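Local coordinates for protein enoyl-CoA hydratase/carnithine racemase (Thermus thermophilus JL-18, PDB 6SL9) that probably catalyses, as the crotonase-family isomerase PaaG, the formation of oxepin-CoA in the bacterial breakdown of phenylacetic acid, at residues A[51-56]-A[189-194]. Numbering follows the deposited sequence.
Sequences ALLLTG and EALSLA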
loop_
_atom_site.group_PDB
_atom_site.type_symbol
_atom_site.label_atom_id
_atom_site.label_comp_id
_atom_site.label_asym_id
_atom_site.label_seq_id
_atom_site.Cartn_x
_atom_site.Cartn_y
_atom_site.Cartn_z
ATOM N N ALA A 51 12.588 -25.099 -3.007
ATOM C CA ALA A 51 11.776 -24.274 -2.098
ATOM C C ALA A 51 12.308 -24.430 -0.691
ATOM O O ALA A 51 12.938 -25.458 -0.394
ATOM C CB ALA A 51 10.320 -24.680 -2.155
ATOM N N LEU A 52 12.058 -23.456 0.163
ATOM C CA LEU A 52 12.432 -23.512 1.582
ATOM C C LEU A 52 11.177 -23.342 2.432
ATOM O O LEU A 52 10.211 -22.692 2.003
ATOM C CB LEU A 52 13.450 -22.421 1.879
ATOM C CG LEU A 52 14.880 -22.653 1.379
ATOM C CD1 LEU A 52 14.985 -22.352 -0.104
ATOM C CD2 LEU A 52 15.865 -21.801 2.124
ATOM N N LEU A 53 11.240 -23.945 3.618
ATOM C CA LEU A 53 10.156 -23.848 4.611
ATOM C C LEU A 53 10.828 -23.472 5.940
ATOM O O LEU A 53 11.737 -24.198 6.365
ATOM C CB LEU A 53 9.422 -25.173 4.747
ATOM C CG LEU A 53 8.342 -25.299 5.826
ATOM C CD1 LEU A 53 7.287 -24.240 5.742
ATOM C CD2 LEU A 53 7.731 -26.699 5.729
ATOM N N LEU A 54 10.363 -22.423 6.617
ATOM C CA LEU A 54 10.917 -21.957 7.894
ATOM C C LEU A 54 9.829 -22.054 8.948
ATOM O O LEU A 54 8.718 -21.542 8.742
ATOM C CB LEU A 54 11.402 -20.504 7.706
ATOM C CG LEU A 54 11.948 -19.843 8.986
ATOM C CD1 LEU A 54 13.203 -20.547 9.497
ATOM C CD2 LEU A 54 12.250 -18.383 8.673
ATOM N N THR A 55 10.189 -22.635 10.079
ATOM C CA THR A 55 9.285 -22.766 11.232
ATOM C C THR A 55 10.096 -22.710 12.525
ATOM O O THR A 55 11.318 -22.619 12.473
ATOM C CB THR A 55 8.449 -24.035 11.079
ATOM O OG1 THR A 55 7.306 -23.919 11.938
ATOM C CG2 THR A 55 9.207 -25.309 11.377
ATOM N N GLY A 56 9.405 -22.785 13.657
ATOM C CA GLY A 56 10.057 -22.804 14.970
ATOM C C GLY A 56 9.809 -24.110 15.699
ATOM O O GLY A 56 8.775 -24.759 15.542
ATOM N N GLU A 189 0.429 -29.117 6.130
ATOM C CA GLU A 189 -0.105 -28.181 5.113
ATOM C C GLU A 189 1.056 -27.327 4.569
ATOM O O GLU A 189 1.089 -27.067 3.351
ATOM C CB GLU A 189 -1.259 -27.341 5.712
ATOM C CG GLU A 189 -2.482 -28.153 6.053
ATOM C CD GLU A 189 -3.836 -27.671 5.643
ATOM O OE1 GLU A 189 -4.809 -28.197 6.246
ATOM O OE2 GLU A 189 -3.947 -26.926 4.641
ATOM N N ALA A 190 1.929 -26.846 5.426
ATOM C CA ALA A 190 3.008 -25.942 4.967
ATOM C C ALA A 190 3.941 -26.753 4.068
ATOM O O ALA A 190 4.422 -26.249 3.060
ATOM C CB ALA A 190 3.742 -25.354 6.159
ATOM N N LEU A 191 4.236 -27.998 4.442
ATOM C CA LEU A 191 5.123 -28.849 3.617
ATOM C C LEU A 191 4.462 -29.160 2.269
ATOM O O LEU A 191 5.144 -29.178 1.261
ATOM C CB LEU A 191 5.544 -30.104 4.355
ATOM C CG LEU A 191 6.585 -30.914 3.629
ATOM C CD1 LEU A 191 7.884 -30.160 3.385
ATOM C CD2 LEU A 191 6.875 -32.166 4.425
ATOM N N SER A 192 3.175 -29.449 2.252
ATOM C CA SER A 192 2.457 -29.726 0.984
ATOM C C SER A 192 2.608 -28.510 0.075
ATOM O O SER A 192 2.876 -28.672 -1.135
ATOM C CB SER A 192 0.992 -30.024 1.285
ATOM O OG SER A 192 0.312 -30.233 0.083
ATOM N N LEU A 193 2.379 -27.304 0.605
ATOM C CA LEU A 193 2.481 -26.095 -0.241
ATOM C C LEU A 193 3.938 -25.922 -0.712
ATOM O O LEU A 193 4.187 -25.643 -1.878
ATOM C CB LEU A 193 2.024 -24.886 0.579
ATOM C CG LEU A 193 2.204 -23.517 -0.088
ATOM C CD1 LEU A 193 1.431 -23.465 -1.370
ATOM C CD2 LEU A 193 1.789 -22.388 0.825
ATOM N N ALA A 194 4.913 -26.074 0.166
ATOM C CA ALA A 194 6.329 -25.966 -0.214
ATOM C C ALA A 194 6.677 -26.985 -1.290
ATOM O O ALA A 194 7.409 -26.657 -2.215
ATOM C CB ALA A 194 7.202 -26.077 1.007
#
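Ala190 meets Leu53 through methyl groups: its CB lies 3.7 Å from Leu53 CD1, the shortest apolar approach between strand 51-56 and helix segment 189-194. The CB of Leu53 already points to the helix; with CG anti to the backbone N (chi1 175°) and chi2 at 54°, its two branches fall against successive residues. While CD1 takes Ala190, CD2 comes to 3.9 Å from the backbone N of Leu191 and 4.2 Å from its CD1. One turn beyond Ala190, Ala194 returns to the same face; its CB sits 4.4 Å from Leu53 CB, nearer the root of that side chain. The carbonyl O of Ala194 lies 3.5 Å from Ala51 CB, a van der Waals contact rather than a hydrogen bond. The segment axes approach to 8.7 Å, their N-to-C directions at 162°, nearly antiparallel, and Ala190 and Ala194 give the helix a low-profile face toward the strand. Val99 and Val14 of the flanking strands also touch both Leu53 and Ala194, placing helix 186-197 against one face of the main sheet of the crotonase fold. With no hydrogen bond between the segments and four of the five touching residues buried, cohesion here probably rests on dispersion and the exclusion of water.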